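Local coordinates for protein cyclic nucleotide-gated potassium channel mll3241 (Mesorhizobium loti, PDB 4MUV) that forms a homotetrameric potassium channel opened by cAMP, of which this chain is the cytoplasmic cyclic nucleotide-binding domain, carrying cGMP, at residues Q24-G27 / P28-V32; E33-R36 / A37-A40; R41-P44 / A45-I49. The protein carries 3 engineered substitutions. All blocks are in the same frame, centred on the assembly; numbering follows the deposited sequence. Where two conformers were deposited one is given.

Interaction 1 (Q24-G27 / P28-V32)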
loop_
_atom_site.group_PDB
_atom_site.type_symbol
_atom_site.label_atom_id
_atom_site.label_comp_id
_atom_site.label_asym_id
_atom_site.label_seq_id
_atom_site.Cartn_x
_atom_site.Cartn_y
_atom_site.Cartn_z
ATOM N N GLN A 24 -13.956 0.793 -1.644
ATOM C CA GLN A 24 -15.371 0.874 -1.977
ATOM C C GLN A 24 -15.977 -0.337 -1.236
ATOM O O GLN A 24 -17.139 -0.365 -0.897
ATOM C CB GLN A 24 -15.562 0.732 -3.490
ATOM C CG GLN A 24 -16.512 1.684 -4.159
ATOM C CD GLN A 24 -16.661 1.389 -5.640
ATOM O OE1 GLN A 24 -16.542 0.238 -6.080
ATOM N NE2 GLN A 24 -16.903 2.429 -6.421
ATOM N N LYS A 25 -15.149 -1.340 -0.968
ATOM C CA LYS A 25 -15.615 -2.540 -0.288
ATOM C C LYS A 25 -15.918 -2.374 1.216
ATOM O O LYS A 25 -16.268 -3.365 1.866
ATOM C CB LYS A 25 -14.642 -3.698 -0.534
ATOM C CG LYS A 25 -14.598 -4.098 -1.998
ATOM C CD LYS A 25 -13.477 -5.079 -2.282
ATOM C CE LYS A 25 -13.349 -5.343 -3.770
ATOM N NZ LYS A 25 -11.999 -5.858 -4.124
ATOM N N LEU A 26 -15.844 -1.148 1.756
ATOM C CA LEU A 26 -15.883 -0.954 3.217
ATOM C C LEU A 26 -17.118 -0.253 3.773
ATOM O O LEU A 26 -17.621 0.697 3.197
ATOM C CB LEU A 26 -14.679 -0.122 3.643
ATOM C CG LEU A 26 -13.309 -0.777 3.629
ATOM C CD1 LEU A 26 -12.231 0.214 3.988
ATOM C CD2 LEU A 26 -13.307 -1.943 4.603
ATOM N N GLY A 27 -17.552 -0.676 4.950
ATOM C CA GLY A 27 -18.564 0.071 5.663
ATOM C C GLY A 27 -18.050 1.474 5.968
ATOM O O GLY A 27 -16.847 1.684 6.187
ATOM N N PRO A 28 -18.951 2.453 6.024
ATOM C CA PRO A 28 -18.465 3.827 6.051
ATOM C C PRO A 28 -17.651 4.198 7.286
ATOM O O PRO A 28 -16.676 4.920 7.144
ATOM C CB PRO A 28 -19.748 4.652 5.925
ATOM C CG PRO A 28 -20.819 3.755 6.334
ATOM C CD PRO A 28 -20.417 2.396 5.905
ATOM N N ALA A 29 -18.007 3.702 8.469
ATOM C CA ALA A 29 -17.217 4.007 9.665
ATOM C C ALA A 29 -15.803 3.408 9.528
ATOM O O ALA A 29 -14.808 3.995 10.006
ATOM C CB ALA A 29 -17.911 3.526 10.938
ATOM N N VAL A 30 -15.694 2.221 8.929
ATOM C CA VAL A 30 -14.406 1.582 8.713
ATOM C C VAL A 30 -13.567 2.415 7.730
ATOM O O VAL A 30 -12.390 2.687 7.978
ATOM C CB VAL A 30 -14.511 0.125 8.219
ATOM C CG1 VAL A 30 -13.112 -0.474 8.030
ATOM C CG2 VAL A 30 -15.268 -0.724 9.206
ATOM N N LEU A 31 -14.174 2.858 6.641
ATOM C CA LEU A 31 -13.435 3.670 5.685
ATOM C C LEU A 31 -12.921 4.949 6.345
ATOM O O LEU A 31 -11.777 5.327 6.169
ATOM C CB LEU A 31 -14.314 4.024 4.498
ATOM C CG LEU A 31 -13.612 4.908 3.449
ATOM C CD1 LEU A 31 -12.411 4.226 2.841
ATOM C CD2 LEU A 31 -14.597 5.269 2.361
ATOM N N VAL A 32 -13.767 5.629 7.107
ATOM C CA VAL A 32 -13.315 6.858 7.734
ATOM C C VAL A 32 -12.184 6.593 8.736
ATOM O O VAL A 32 -11.190 7.322 8.764
ATOM C CB VAL A 32 -14.485 7.636 8.345
ATOM C CG1 VAL A 32 -13.992 8.807 9.177
ATOM C CG2 VAL A 32 -15.432 8.124 7.252
#
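Gly27 occupies the N-cap position of helix 28-37, and its carbonyl oxygen O accepts the first regular bond of the helix from Leu31 N, 3.0 Å away and nearly straight at 164°. One residue further on, Val32 N bonds to Pro28 O in the same way. Pro28 lacks an N-H, but in the first turn no earlier helical carbonyl would have received one, and nothing is lost.

The side chain of Leu26, one residue before the cap, folds back over this first turn. Its CG stands anti to its own carbonyl carbon (chi1 -73°), which carries both methyls toward the helix. There the two branches divide the work. CD2 meets Val30 CG1 at 3.7 Å, while CD1 rests 4.0 Å from the backbone CA of Leu31 and 4.2 Å from Leu31 CD1. Both helix side chains run at roughly right angles to Leu26. Leu26 also touches Ile124 of helix 122-139, and Leu31 packs on Trp14 and Val17 of helix 13-17.

An apolar residue just ahead of the N-cap, paired with one five positions later inside the helix, is the pattern known as a hydrophobic staple.

Interaction 2 (E33-R36 / A37-A40); sequences EIVR and ALRA
Ile34 O receives two backbone N-H groups, from Ala37 N at 2.9 Å and from Leu38 N at 3.0 Å, as helix 28-37 gives way to an extended chain. The two approaches differ: Leu38 N arrives almost in line with the carbonyl, whereas Ala37 N sits above the carbonyl plane, 63° out of it. Weak bonds from Ala37 N to Glu33 O and from Leu38 N to Val35 O complete a mixed final turn, in which four-residue and three-residue spacings coexist. A water then donates to both Arg36 O and Leu38 O, bridging the carbonyls across the exit, and Asn13 ND2 binds Val35 O and Leu38 O.

Leu38 turns its side chain back against this turn. A chi1 of -70° sets CG beside the backbone N and brings it to 3.3 Å from Ile34 O, close beside the oxygen that already accepts two N-H groups. Leu38 CD1 continues to within 4.0 Å of Val35 CA and 4.3 Å of Val35 CG2, and Ile34 CG2 lies 4.2 Å from Leu38 CG. The side chain also touches Leu107 and Leu109 of strand 104-110. Cut back to an alanine, this position would probably leave a gap between the last helical turn and strand 104-110, with Ile34 and Val35 losing an apolar partner. Ala37 presents its CB to the backbone of the same turn, 3.5 Å from Ile34 O, and also touches Asp113 of helix 111-120.

Beyond Leu38 the chain becomes strand 39-43, making this the helix-to-strand junction at which the beta roll of the cyclic nucleotide-binding domain begins.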
loop_
_atom_site.group_PDB
_atom_site.type_symbol
_atom_site.label_atom_id
_atom_site.label_comp_id
_atom_site.label_asym_id
_atom_site.label_seq_id
_atom_site.Cartn_x
_atom_site.Cartn_y
_atom_site.Cartn_z
ATOM N N GLU A 33 -12.314 5.531 9.525
ATOM C CA GLU A 33 -11.282 5.189 10.490
ATOM C C GLU A 33 -9.943 4.983 9.776
ATOM O O GLU A 33 -8.887 5.486 10.213
ATOM C CB GLU A 33 -11.697 3.949 11.296
ATOM C CG GLU A 33 -10.944 3.729 12.592
ATOM C CD GLU A 33 -9.661 2.934 12.447
ATOM O OE1 GLU A 33 -9.418 2.325 11.377
ATOM O OE2 GLU A 33 -8.885 2.903 13.429
ATOM N N ILE A 34 -9.962 4.247 8.670
ATOM C CA ILE A 34 -8.746 3.942 7.943
ATOM C C ILE A 34 -8.177 5.192 7.286
ATOM O O ILE A 34 -6.968 5.420 7.335
ATOM C CB ILE A 34 -9.000 2.814 6.967
ATOM C CG1 ILE A 34 -9.259 1.513 7.747
ATOM C CG2 ILE A 34 -7.831 2.661 6.002
ATOM C CD1 ILE A 34 -8.022 0.965 8.546
ATOM N N VAL A 35 -9.028 6.028 6.716
ATOM C CA VAL A 35 -8.534 7.232 6.061
ATOM C C VAL A 35 -7.831 8.184 7.032
ATOM O O VAL A 35 -6.831 8.798 6.686
ATOM C CB VAL A 35 -9.621 7.912 5.233
ATOM C CG1 VAL A 35 -9.076 9.197 4.607
ATOM C CG2 VAL A 35 -10.053 6.988 4.122
ATOM N N ARG A 36 -8.312 8.263 8.266
ATOM C CA ARG A 36 -7.646 9.061 9.279
ATOM C C ARG A 36 -6.251 8.524 9.609
ATOM O O ARG A 36 -5.378 9.285 10.033
ATOM C CB ARG A 36 -8.476 9.106 10.562
ATOM C CG ARG A 36 -9.769 9.831 10.462
ATOM C CD ARG A 36 -10.359 10.004 11.865
ATOM N NE ARG A 36 -11.803 10.246 11.854
ATOM C CZ ARG A 36 -12.374 11.388 11.476
ATOM N NH1 ARG A 36 -11.626 12.414 11.088
ATOM N NH2 ARG A 36 -13.701 11.519 11.507
ATOM N N ALA A 37 -6.054 7.221 9.450
ATOM C CA ALA A 37 -4.790 6.590 9.783
ATOM C C ALA A 37 -3.807 6.612 8.633
ATOM O O ALA A 37 -2.596 6.494 8.839
ATOM C CB ALA A 37 -5.035 5.173 10.216
ATOM N N LEU A 38 -4.307 6.745 7.408
ATOM C CA LEU A 38 -3.450 6.772 6.237
ATOM C C LEU A 38 -2.616 8.032 6.240
ATOM O O LEU A 38 -3.003 9.032 6.835
ATOM C CB LEU A 38 -4.268 6.744 4.951
ATOM C CG LEU A 38 -4.987 5.443 4.636
ATOM C CD1 LEU A 38 -5.974 5.637 3.495
ATOM C CD2 LEU A 38 -4.003 4.358 4.303
ATOM N N ARG A 39 -1.487 7.991 5.548
ATOM C CA ARG A 39 -0.661 9.169 5.361
ATOM C C ARG A 39 -0.343 9.303 3.881
ATOM O O ARG A 39 0.239 8.418 3.293
ATOM C CB ARG A 39 0.606 9.077 6.213
ATOM C CG ARG A 39 0.345 8.939 7.717
ATOM C CD ARG A 39 1.638 8.773 8.496
ATOM N NE ARG A 39 1.396 8.475 9.901
ATOM C CZ ARG A 39 2.375 8.284 10.784
ATOM N NH1 ARG A 39 3.650 8.369 10.399
ATOM N NH2 ARG A 39 2.082 8.015 12.049
ATOM N N ALA A 40 -0.721 10.419 3.260
ATOM C CA ALA A 40 -0.435 10.599 1.847
ATOM C C ALA A 40 1.005 11.053 1.659
ATOM O O ALA A 40 1.496 11.918 2.380
ATOM C CB ALA A 40 -1.414 11.582 1.206
HETATM O O HOH W 1 -3.756 11.008 8.648
#

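Interaction 3 (R41-P44 / A45-I49); sequences RTVP and AGAVI
Val43 projects across a tight bend toward Ala47 and Ile49, and supplies the chief bump. Its CG1 is anti to the backbone N, a choice that points this methyl across the bend. The hollow that takes it has two walls: Ala47 CB at 3.7 Å from Val43 CG1, and the ethyl arm of Ile49, whose CG1 is 3.9 Å from the same methyl. Ile49 reaches in because a chi1 of -60° swings its ethyl arm to the side of the backbone N. The branched end of Val43 and the longer arm of Ile49 cross obliquely, and the methyl meets the arm at CG1.

Ala47 is a smaller knob with neighbours on more than one side. Besides Val43 CG1, its CB meets Pro44 O at 3.4 Å and, more loosely, the ring atom Pro44 CG at 4.2 Å. Its short side chain thus fills a shallow dip bounded by the valine methyl, the proline carbonyl and the rim of the ring.

The bend itself is a type II beta turn from Pro44 to Ala47, closed by Ala47 N donating to Pro44 O over 3.1 Å at a nearly straight 163°. It carries the chain from strand 39-43 of one antiparallel sheet to strand 48-50 of the other, the two sheets forming the beta roll of the domain. Gly46 takes the third place of the turn with a positive phi of 92°, where a CB would be jammed against the carbonyl oxygen of Ala45.

Further contacts extend the same apolar surface inward. Val43 also leans on Val104, Leu106 and Ala100, and Ile49 shares Leu106 with it. Backbone hydrogen bonds of Gly46 and Ala47 with Ala100, and of Ile49 with Val98, hold the outgoing chain along strand 97-100.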
loop_
_atom_site.group_PDB
_atom_site.type_symbol
_atom_site.label_atom_id
_atom_site.label_comp_id
_atom_site.label_asym_id
_atom_site.label_seq_id
_atom_site.Cartn_x
_atom_site.Cartn_y
_atom_site.Cartn_z
ATOM N N ARG A 41 1.661 10.463 0.667
ATOM C CA ARG A 41 3.057 10.718 0.362
ATOM C C ARG A 41 3.252 10.778 -1.135
ATOM O O ARG A 41 2.745 9.942 -1.843
ATOM C CB ARG A 41 3.924 9.563 0.883
ATOM C CG ARG A 41 3.803 9.306 2.382
ATOM C CD ARG A 41 4.481 10.449 3.091
ATOM N NE ARG A 41 4.503 10.384 4.561
ATOM C CZ ARG A 41 3.707 11.074 5.383
ATOM N NH1 ARG A 41 2.732 11.842 4.917
ATOM N NH2 ARG A 41 3.911 11.011 6.706
ATOM N N THR A 42 4.036 11.736 -1.605
ATOM C CA THR A 42 4.473 11.760 -2.985
ATOM C C THR A 42 5.957 11.416 -3.053
ATOM O O THR A 42 6.769 11.914 -2.263
ATOM C CB THR A 42 4.170 13.115 -3.633
ATOM O OG1 THR A 42 2.756 13.322 -3.651
ATOM C CG2 THR A 42 4.667 13.176 -5.064
ATOM N N VAL A 43 6.296 10.527 -3.975
ATOM C CA VAL A 43 7.658 10.022 -4.151
ATOM C C VAL A 43 8.166 10.377 -5.547
ATOM O O VAL A 43 7.475 10.121 -6.524
ATOM C CB VAL A 43 7.701 8.481 -3.927
ATOM C CG1 VAL A 43 9.108 7.938 -4.114
ATOM C CG2 VAL A 43 7.196 8.139 -2.545
ATOM N N PRO A 44 9.352 11.005 -5.640
ATOM C CA PRO A 44 9.873 11.392 -6.958
ATOM C C PRO A 44 10.255 10.173 -7.790
ATOM O O PRO A 44 10.661 9.132 -7.274
ATOM C CB PRO A 44 11.117 12.230 -6.636
ATOM C CG PRO A 44 11.523 11.819 -5.287
ATOM C CD PRO A 44 10.281 11.363 -4.557
ATOM N N ALA A 45 10.139 10.353 -9.093
ATOM C CA ALA A 45 10.503 9.338 -10.043
ATOM C C ALA A 45 11.876 8.762 -9.740
ATOM O O ALA A 45 12.828 9.486 -9.486
ATOM C CB ALA A 45 10.464 9.928 -11.444
ATOM N N GLY A 46 11.953 7.441 -9.765
ATOM C CA GLY A 46 13.195 6.705 -9.596
ATOM C C GLY A 46 13.515 6.301 -8.164
ATOM O O GLY A 46 14.310 5.374 -7.954
ATOM N N ALA A 47 12.879 6.936 -7.177
ATOM C CA ALA A 47 13.241 6.714 -5.783
ATOM C C ALA A 47 12.719 5.362 -5.296
ATOM O O ALA A 47 11.609 4.939 -5.623
ATOM C CB ALA A 47 12.704 7.840 -4.908
ATOM N N VAL A 48 13.516 4.707 -4.464
ATOM C CA VAL A 48 13.136 3.435 -3.868
ATOM C C VAL A 48 12.166 3.676 -2.726
ATOM O O VAL A 48 12.380 4.532 -1.878
ATOM C CB VAL A 48 14.387 2.658 -3.392
ATOM C CG1 VAL A 48 14.006 1.455 -2.574
ATOM C CG2 VAL A 48 15.186 2.208 -4.599
ATOM N N ILE A 49 11.080 2.922 -2.743
ATOM C CA ILE A 49 10.029 2.995 -1.737
ATOM C C ILE A 49 10.192 1.860 -0.708
ATOM O O ILE A 49 10.096 2.096 0.503
ATOM C CB ILE A 49 8.646 2.968 -2.396
ATOM C CG1 ILE A 49 8.506 4.169 -3.356
ATOM C CG2 ILE A 49 7.587 2.964 -1.338
ATOM C CD1 ILE A 49 7.452 4.002 -4.367
#

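In the fold
The three contacts follow one another without overlap from residue 24 to residue 49, tracing the chain's passage from a loop through a helix into the beta roll. Interactions 1 and 2 lie at the two ends of helix 28-37, their centres about 12 Å apart. Interactions 2 and 3 share strand 39-43, with centres about 19 Å apart. Interactions 1 and 3 sit on opposite sides of the chain's centre, about 28 Å between centres, and do not touch. Helix start, helix-to-strand exit and sheet-to-sheet turn are thus separate local solutions in series, which together lead the chain into the beta roll of the domain that binds the cyclic nucleotide.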